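Local coordinates for putative exported protein (Bordetella pertussis, PDB 2DVZ) that probably serves as the periplasmic solute receptor of a transport system, binding glutamate between its two domains, at residues 117-122 with 211-216; 160-165 with 235-240; 112-117 with 282-287. All coordinates share one frame; numbering follows the deposited sequence.

Contact 1: residues 117-122 with 211-216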
loop_
_atom_site.group_PDB
_atom_site.type_symbol
_atom_site.label_atom_id
_atom_site.label_comp_id
_atom_site.label_asym_id
_atom_site.label_seq_id
_atom_site.Cartn_x
_atom_site.Cartn_y
_atom_site.Cartn_z
ATOM N N ASN A 117 -7.414 0.598 -2.967
ATOM C CA ASN A 117 -6.649 1.084 -4.102
ATOM C C ASN A 117 -7.560 1.879 -5.058
ATOM O O ASN A 117 -8.799 1.844 -4.941
ATOM C CB ASN A 117 -5.925 -0.057 -4.811
ATOM C CG ASN A 117 -4.715 -0.573 -4.049
ATOM O OD1 ASN A 117 -4.106 -1.580 -4.450
ATOM N ND2 ASN A 117 -4.342 0.103 -2.975
ATOM N N VAL A 118 -6.944 2.631 -5.956
ATOM C CA VAL A 118 -7.668 3.567 -6.810
ATOM C C VAL A 118 -6.959 3.692 -8.136
ATOM O O VAL A 118 -5.739 3.717 -8.158
ATOM C CB VAL A 118 -7.825 4.978 -6.143
ATOM C CG1 VAL A 118 -6.436 5.712 -5.878
ATOM C CG2 VAL A 118 -8.871 5.856 -6.903
ATOM N N VAL A 119 -7.720 3.755 -9.232
ATOM C CA VAL A 119 -7.160 4.209 -10.510
ATOM C C VAL A 119 -7.691 5.632 -10.750
ATOM O O VAL A 119 -8.904 5.877 -10.769
ATOM C CB VAL A 119 -7.374 3.206 -11.718
ATOM C CG1 VAL A 119 -8.863 2.917 -12.027
ATOM C CG2 VAL A 119 -6.620 3.664 -12.979
ATOM N N ALA A 120 -6.765 6.576 -10.896
ATOM C CA ALA A 120 -7.147 7.936 -11.096
ATOM C C ALA A 120 -6.483 8.517 -12.348
ATOM O O ALA A 120 -5.473 7.959 -12.889
ATOM C CB ALA A 120 -6.835 8.784 -9.832
ATOM N N VAL A 121 -7.087 9.603 -12.839
ATOM C CA VAL A 121 -6.579 10.266 -14.020
ATOM C C VAL A 121 -6.325 11.751 -13.734
ATOM O O VAL A 121 -6.910 12.364 -12.827
ATOM C CB VAL A 121 -7.440 10.028 -15.331
ATOM C CG1 VAL A 121 -7.468 8.599 -15.717
ATOM C CG2 VAL A 121 -8.874 10.571 -15.206
ATOM N N ASN A 122 -5.418 12.311 -14.503
ATOM C CA ASN A 122 -5.339 13.754 -14.588
ATOM C C ASN A 122 -6.704 14.289 -15.118
ATOM O O ASN A 122 -7.282 13.698 -16.023
ATOM C CB ASN A 122 -4.145 14.182 -15.480
ATOM C CG ASN A 122 -4.014 15.682 -15.583
ATOM O OD1 ASN A 122 -4.727 16.331 -16.368
ATOM N ND2 ASN A 122 -3.135 16.250 -14.778
ATOM N N ALA A 211 -10.834 10.169 -9.812
ATOM C CA ALA A 211 -10.805 8.735 -9.572
ATOM C C ALA A 211 -11.802 7.997 -10.482
ATOM O O ALA A 211 -12.975 8.391 -10.596
ATOM C CB ALA A 211 -11.111 8.464 -8.114
HETATM N N MSE A 212 -11.331 6.941 -11.132
HETATM C CA MSE A 212 -12.176 6.194 -12.036
HETATM C C MSE A 212 -12.862 5.007 -11.399
HETATM O O MSE A 212 -14.004 4.687 -11.748
HETATM C CB MSE A 212 -11.393 5.760 -13.299
HETATM C CG MSE A 212 -11.007 6.932 -14.206
HETATM SE SE MSE A 212 -12.513 7.906 -15.063
HETATM C CE MSE A 212 -12.884 9.223 -13.686
ATOM N N ALA A 213 -12.139 4.338 -10.500
ATOM C CA ALA A 213 -12.635 3.196 -9.719
ATOM C C ALA A 213 -11.780 3.047 -8.467
ATOM O O ALA A 213 -10.649 3.492 -8.440
ATOM C CB ALA A 213 -12.583 1.914 -10.538
ATOM N N ILE A 214 -12.325 2.429 -7.430
ATOM C CA ILE A 214 -11.579 2.126 -6.205
ATOM C C ILE A 214 -11.638 0.616 -6.022
ATOM O O ILE A 214 -12.598 -0.027 -6.496
ATOM C CB ILE A 214 -12.118 2.857 -4.903
ATOM C CG1 ILE A 214 -13.596 2.537 -4.628
ATOM C CG2 ILE A 214 -11.878 4.357 -4.953
ATOM C CD1 ILE A 214 -14.045 2.914 -3.200
ATOM N N ALA A 215 -10.610 0.048 -5.395
ATOM C CA ALA A 215 -10.658 -1.372 -5.006
ATOM C C ALA A 215 -11.077 -1.509 -3.514
ATOM O O ALA A 215 -10.341 -1.175 -2.608
ATOM C CB ALA A 215 -9.349 -2.098 -5.324
ATOM N N TRP A 216 -12.301 -1.951 -3.293
ATOM C CA TRP A 216 -12.939 -1.888 -1.984
ATOM C C TRP A 216 -14.252 -2.666 -2.089
ATOM O O TRP A 216 -14.788 -2.838 -3.192
ATOM C CB TRP A 216 -13.183 -0.431 -1.593
ATOM C CG TRP A 216 -13.331 -0.173 -0.127
ATOM C CD1 TRP A 216 -14.434 0.361 0.515
ATOM C CD2 TRP A 216 -12.346 -0.410 0.905
ATOM N NE1 TRP A 216 -14.190 0.476 1.866
ATOM C CE2 TRP A 216 -12.921 0.010 2.134
ATOM C CE3 TRP A 216 -11.048 -0.928 0.906
ATOM C CZ2 TRP A 216 -12.232 -0.084 3.353
ATOM C CZ3 TRP A 216 -10.371 -1.047 2.108
ATOM C CH2 TRP A 216 -10.959 -0.612 3.318
#
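Val118 reaches across to Ala211 and Ile214 with one branch, CG2. That methyl stands anti to its own backbone N and lies 3.6 Å from Ala211 CB, while Ile214 CG2 is 3.9 Å from the same Val118 CG2. On the other face of the sheet Val119 touches the neighbouring strand with CG1. There Val119 CG1 meets Met212 CB at 4.0 Å and also touches Ala213 CB, the side chains of Val119 and Met212 crossing obliquely. Met212, a selenomethionine bent at chi2 and chi3, crosses Val121 at about a right angle.

The two strands run antiparallel and carry a classic beta bulge, with Met212 and Ala213 both opposite Val119. Met212 N bonds to Val119 O at 2.7 Å. Val119 N is held by Ala213 O at 3.0 Å. Ala215 N bonds to Asn117 O at 2.6 Å.

Strand 192-196 pairs with the other edge of strand 106-121. Phe133 of helix 130-138 packs on Val119, Val121 and Met212, and Leu197 of helix 197-205 packs on Val118 and Ile214. The side chain of Asn117 lies about 6 Å from the bound glutamate, nearest atoms.

Contact 2: residues 160-165 with 235-240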
loop_
_atom_site.group_PDB
_atom_site.type_symbol
_atom_site.label_atom_id
_atom_site.label_comp_id
_atom_site.label_asym_id
_atom_site.label_seq_id
_atom_site.Cartn_x
_atom_site.Cartn_y
_atom_site.Cartn_z
ATOM N N GLU A 160 -0.699 -3.680 -14.343
ATOM C CA GLU A 160 -0.499 -4.754 -15.287
ATOM C C GLU A 160 -1.677 -5.686 -15.300
ATOM O O GLU A 160 -2.071 -6.192 -16.350
ATOM C CB GLU A 160 0.792 -5.517 -14.945
ATOM C CG GLU A 160 2.113 -4.743 -15.305
ATOM C CD GLU A 160 2.104 -4.134 -16.726
ATOM O OE1 GLU A 160 1.965 -4.884 -17.722
ATOM O OE2 GLU A 160 2.237 -2.890 -16.848
ATOM N N SER A 161 -2.222 -5.934 -14.111
ATOM C CA SER A 161 -3.513 -6.638 -13.959
ATOM C C SER A 161 -4.683 -5.944 -14.663
ATOM O O SER A 161 -5.523 -6.611 -15.294
ATOM C CB SER A 161 -3.840 -6.814 -12.472
ATOM O OG SER A 161 -3.011 -7.853 -11.988
ATOM N N PHE A 162 -4.727 -4.617 -14.533
ATOM C CA PHE A 162 -5.720 -3.800 -15.186
ATOM C C PHE A 162 -5.664 -3.944 -16.715
ATOM O O PHE A 162 -6.686 -4.132 -17.397
ATOM C CB PHE A 162 -5.468 -2.347 -14.758
ATOM C CG PHE A 162 -6.390 -1.354 -15.395
ATOM C CD1 PHE A 162 -7.535 -0.941 -14.730
ATOM C CD2 PHE A 162 -6.131 -0.851 -16.671
ATOM C CE1 PHE A 162 -8.388 -0.042 -15.298
ATOM C CE2 PHE A 162 -6.993 0.065 -17.257
ATOM C CZ PHE A 162 -8.125 0.480 -16.562
ATOM N N LYS A 163 -4.449 -3.805 -17.245
ATOM C CA LYS A 163 -4.162 -3.954 -18.666
ATOM C C LYS A 163 -4.663 -5.308 -19.181
ATOM O O LYS A 163 -5.366 -5.375 -20.181
ATOM C CB LYS A 163 -2.646 -3.805 -18.900
ATOM C CG LYS A 163 -2.219 -2.388 -18.803
ATOM C CD LYS A 163 -0.725 -2.204 -18.711
ATOM C CE LYS A 163 -0.004 -2.727 -19.930
ATOM N NZ LYS A 163 1.441 -2.355 -19.765
HETATM N N MSE A 164 -4.312 -6.373 -18.475
HETATM C CA MSE A 164 -4.683 -7.712 -18.879
HETATM C C MSE A 164 -6.208 -7.953 -18.879
HETATM O O MSE A 164 -6.763 -8.596 -19.786
HETATM C CB MSE A 164 -3.944 -8.705 -17.956
HETATM C CG MSE A 164 -4.118 -10.200 -18.301
HETATM SE SE MSE A 164 -3.412 -10.598 -20.098
HETATM C CE MSE A 164 -1.465 -10.440 -19.739
ATOM N N ALA A 165 -6.881 -7.444 -17.855
ATOM C CA ALA A 165 -8.307 -7.712 -17.659
ATOM C C ALA A 165 -9.166 -6.876 -18.578
ATOM O O ALA A 165 -10.251 -7.312 -18.967
ATOM C CB ALA A 165 -8.715 -7.479 -16.215
ATOM N N PRO A 235 -14.680 -7.471 -11.243
ATOM C CA PRO A 235 -14.489 -7.888 -9.856
ATOM C C PRO A 235 -13.113 -8.518 -9.524
ATOM O O PRO A 235 -12.697 -8.479 -8.375
ATOM C CB PRO A 235 -15.648 -8.903 -9.607
ATOM C CG PRO A 235 -16.101 -9.351 -10.978
ATOM C CD PRO A 235 -15.837 -8.161 -11.874
ATOM N N VAL A 236 -12.405 -9.069 -10.500
ATOM C CA VAL A 236 -11.053 -9.630 -10.256
ATOM C C VAL A 236 -10.113 -8.525 -9.807
ATOM O O VAL A 236 -9.147 -8.783 -9.092
ATOM C CB VAL A 236 -10.438 -10.409 -11.524
ATOM C CG1 VAL A 236 -9.901 -9.451 -12.589
ATOM C CG2 VAL A 236 -9.283 -11.352 -11.128
ATOM N N LEU A 237 -10.415 -7.296 -10.219
ATOM C CA LEU A 237 -9.551 -6.160 -9.907
ATOM C C LEU A 237 -9.884 -5.526 -8.557
ATOM O O LEU A 237 -9.164 -4.678 -8.085
ATOM C CB LEU A 237 -9.610 -5.135 -11.047
ATOM C CG LEU A 237 -9.151 -5.590 -12.452
ATOM C CD1 LEU A 237 -9.280 -4.421 -13.450
ATOM C CD2 LEU A 237 -7.709 -6.190 -12.513
ATOM N N ASN A 238 -10.962 -5.973 -7.920
ATOM C CA ASN A 238 -11.451 -5.331 -6.719
ATOM C C ASN A 238 -10.761 -5.803 -5.430
ATOM O O ASN A 238 -11.420 -6.149 -4.450
ATOM C CB ASN A 238 -12.977 -5.513 -6.648
ATOM C CG ASN A 238 -13.644 -4.478 -5.791
ATOM O OD1 ASN A 238 -13.151 -3.335 -5.660
ATOM N ND2 ASN A 238 -14.786 -4.858 -5.185
ATOM N N GLN A 239 -9.425 -5.768 -5.438
ATOM C CA GLN A 239 -8.572 -6.222 -4.321
ATOM C C GLN A 239 -7.932 -5.057 -3.546
ATOM O O GLN A 239 -7.098 -4.326 -4.065
ATOM C CB GLN A 239 -7.482 -7.170 -4.826
ATOM C CG GLN A 239 -8.027 -8.432 -5.463
ATOM C CD GLN A 239 -8.568 -9.478 -4.439
ATOM O OE1 GLN A 239 -8.566 -9.255 -3.197
ATOM N NE2 GLN A 239 -9.061 -10.621 -4.979
ATOM N N PRO A 240 -8.343 -4.856 -2.298
ATOM C CA PRO A 240 -7.620 -3.858 -1.514
ATOM C C PRO A 240 -6.270 -4.356 -0.993
ATOM O O PRO A 240 -5.884 -5.523 -1.195
ATOM C CB PRO A 240 -8.564 -3.576 -0.359
ATOM C CG PRO A 240 -9.492 -4.768 -0.288
ATOM C CD PRO A 240 -9.480 -5.462 -1.585
#
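Leu237 meets Ser161, Phe162 and Ala165 of the helix with its two methyls. It has by far the largest area buried here. The methyls divide the work. Leu237 CD2 lies over the backbone at Ser161, 3.6 Å from Ser161 O, and also touches Ser161 CB. Leu237 CD1 goes to Phe162, 4.0 Å from Phe162 CA and 4.1 Å from Phe162 CD1. Leu237 CG is anti to its own carbonyl carbon (chi1 -61°), and chi2 turns CD1 to Phe162 and CD2 to Ser161.

Ala165 comes next in buried area. It lies one turn along the helix from Ser161, and its CB points toward the loop. Ala165 CB is 4.0 Å from Leu237 CD2 and 4.3 Å from Val236 CG1. The leucine fork therefore has Ser161, Phe162 and Ala165 about it. Val236 adds a lighter touch near the surface.

Phe162 is the buried partner. Its ring meets Leu237 CD1 obliquely, and the two side chains cross at about a right angle.

The contact is wholly apolar between side chains. Ser161 O, against which Leu237 CD2 rests, already accepts the helical bond from Ala165 N at 3.0 Å.

Residues 235-237 form a short 3-10 turn in the loop between strands 210-215 and 241-248. The turn lies against helix 154-166 near the surface, away from the glutamate site. Inward, the Phe162 ring packs on Phe130, Leu134 and Leu137 of helix 130-138. It also makes an edge-to-face pair with Phe194 of strand 192-196. Leu237 touches Phe229 of the loop after strand 210-215.

Contact 3: residues 112-117 with 282-287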
loop_
_atom_site.group_PDB
_atom_site.type_symbol
_atom_site.label_atom_id
_atom_site.label_comp_id
_atom_site.label_asym_id
_atom_site.label_seq_id
_atom_site.Cartn_x
_atom_site.Cartn_y
_atom_site.Cartn_z
ATOM N N PHE A 112 -2.565 -2.685 10.897
ATOM C CA PHE A 112 -3.152 -1.384 11.217
ATOM C C PHE A 112 -4.474 -1.165 10.497
ATOM O O PHE A 112 -5.510 -0.842 11.107
ATOM C CB PHE A 112 -2.249 -0.247 10.772
ATOM C CG PHE A 112 -0.992 -0.071 11.598
ATOM C CD1 PHE A 112 -0.834 -0.713 12.844
ATOM C CD2 PHE A 112 0.025 0.785 11.138
ATOM C CE1 PHE A 112 0.332 -0.518 13.626
ATOM C CE2 PHE A 112 1.199 1.011 11.935
ATOM C CZ PHE A 112 1.353 0.354 13.159
ATOM N N ALA A 113 -4.453 -1.301 9.177
ATOM C CA ALA A 113 -5.650 -0.930 8.405
ATOM C C ALA A 113 -5.720 -1.658 7.097
ATOM O O ALA A 113 -4.700 -1.936 6.422
ATOM C CB ALA A 113 -5.701 0.568 8.164
ATOM N N ASN A 114 -6.950 -1.951 6.726
ATOM C CA ASN A 114 -7.238 -2.328 5.382
ATOM C C ASN A 114 -7.463 -1.081 4.531
ATOM O O ASN A 114 -8.081 -0.134 4.980
ATOM C CB ASN A 114 -8.417 -3.275 5.390
ATOM C CG ASN A 114 -8.060 -4.605 5.991
ATOM O OD1 ASN A 114 -7.286 -5.379 5.417
ATOM N ND2 ASN A 114 -8.642 -4.905 7.131
ATOM N N THR A 115 -6.958 -1.084 3.299
ATOM C CA THR A 115 -6.856 0.125 2.480
ATOM C C THR A 115 -7.278 -0.087 1.027
ATOM O O THR A 115 -6.916 -1.103 0.389
ATOM C CB THR A 115 -5.442 0.689 2.553
ATOM O OG1 THR A 115 -5.117 0.925 3.920
ATOM C CG2 THR A 115 -5.319 1.977 1.837
ATOM N N ALA A 116 -8.051 0.883 0.515
ATOM C CA ALA A 116 -8.539 0.846 -0.867
ATOM C C ALA A 116 -7.436 1.249 -1.809
ATOM O O ALA A 116 -6.619 2.121 -1.489
ATOM C CB ALA A 116 -9.749 1.799 -1.056
ATOM N N ASN A 117 -7.414 0.598 -2.967
ATOM C CA ASN A 117 -6.649 1.084 -4.102
ATOM C C ASN A 117 -7.560 1.879 -5.058
ATOM O O ASN A 117 -8.799 1.844 -4.941
ATOM C CB ASN A 117 -5.925 -0.057 -4.811
ATOM C CG ASN A 117 -4.715 -0.573 -4.049
ATOM O OD1 ASN A 117 -4.106 -1.580 -4.450
ATOM N ND2 ASN A 117 -4.342 0.103 -2.975
ATOM N N ALA A 282 -9.768 1.377 6.711
ATOM C CA ALA A 282 -10.572 0.926 7.804
ATOM C C ALA A 282 -9.654 0.229 8.792
ATOM O O ALA A 282 -8.846 -0.620 8.389
ATOM C CB ALA A 282 -11.632 -0.059 7.294
ATOM N N PRO A 283 -9.802 0.549 10.100
ATOM C CA PRO A 283 -8.900 -0.062 11.114
ATOM C C PRO A 283 -9.017 -1.584 11.169
ATOM O O PRO A 283 -10.101 -2.125 10.981
ATOM C CB PRO A 283 -9.358 0.557 12.451
ATOM C CG PRO A 283 -10.748 1.259 12.151
ATOM C CD PRO A 283 -10.804 1.504 10.671
ATOM N N SER A 284 -7.905 -2.266 11.424
ATOM C CA SER A 284 -7.912 -3.704 11.703
ATOM C C SER A 284 -7.530 -3.965 13.202
ATOM O O SER A 284 -8.406 -4.171 14.039
ATOM C CB SER A 284 -6.985 -4.415 10.720
ATOM O OG SER A 284 -7.052 -5.816 10.857
ATOM N N GLY A 285 -6.237 -3.905 13.543
ATOM C CA GLY A 285 -5.799 -4.155 14.906
ATOM C C GLY A 285 -6.071 -5.602 15.277
ATOM O O GLY A 285 -6.436 -5.897 16.418
ATOM N N ASN A 286 -5.893 -6.490 14.290
ATOM C CA ASN A 286 -6.046 -7.935 14.454
ATOM C C ASN A 286 -4.807 -8.534 15.145
ATOM O O ASN A 286 -3.875 -7.818 15.498
ATOM C CB ASN A 286 -6.323 -8.594 13.103
ATOM C CG ASN A 286 -5.156 -8.448 12.118
ATOM O OD1 ASN A 286 -4.157 -7.827 12.438
ATOM N ND2 ASN A 286 -5.276 -9.050 10.918
ATOM N N THR A 287 -4.787 -9.849 15.327
ATOM C CA THR A 287 -3.718 -10.488 16.085
ATOM C C THR A 287 -2.540 -10.742 15.165
ATOM O O THR A 287 -2.725 -10.753 13.934
ATOM C CB THR A 287 -4.175 -11.813 16.713
ATOM O OG1 THR A 287 -4.537 -12.734 15.670
ATOM C CG2 THR A 287 -5.355 -11.590 17.624
HETATM O O HOH W 1 -7.879 -7.132 8.915
#
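Phe112, Asn114, Ala282 and Ser284 are joined by backbone hydrogen bonds that set the end of strand 281-283 antiparallel to strand 106-121. Asn114 and Ala282 bond both ways, forming a hydrogen-bonded pair. Asn114 N to Ala282 O is 2.9 Å, and the return bond from Ala282 N to Asn114 O is also 2.9 Å. Ser284 N then reaches Phe112 O at 2.8 Å, with a nearly straight N-H...O angle of 169°.

Two CA-H...O contacts lie between these bonds. Ala113 CA is 3.2 Å from Ala282 O, and Pro283 CA is 3.5 Å from Phe112 O. Ala113 and Pro283 form a non-hydrogen-bonded pair whose side chains diverge.

The polar side chains meet through water. Asn114 ND2 donates to a water at 3.0 Å. The same water also bonds to Ser284 OG, but that distance is unusually short and its exact length is doubtful. Ser284 OG extends anti to its backbone N (chi1 -174°), which brings OG to the water. Ser284 CB also lies 4.0 Å from Asn114 ND2.

Gly285 has a positive phi where the chain leaves the strand.

Strand 241-248 pairs with strand 106-121 on its other edge, where Phe112 and Ala113 both face Tyr243, which binds glutamate: a classic beta bulge. The Phe112 ring packs on Ile36, Val40 and Met44 of helix 32-48. Trp216, from the loop after strand 210-215, touches Ala282.

In the fold
Contacts 1 and 3 lie on the same long strand, 106-121, and share Asn117. Their centres are 19 Å apart. Strand 210-215 pairs with one part of it and strand 281-283 with another, so both belong to one mixed sheet. Contact 2 lies off this sheet, its centre 12 Å from that of contact 1 and 20 Å from that of contact 3. Trp216 and Asn238 connect contacts 1 and 2, while the Trp216 ring also packs on Asn114 and Ala116. Along the chain, the segments of contacts 1 and 2 alternate, and both contacts are nested within the loop closed by contact 3. Strand 106-121 thus links distant parts of the sequence beside the glutamate site.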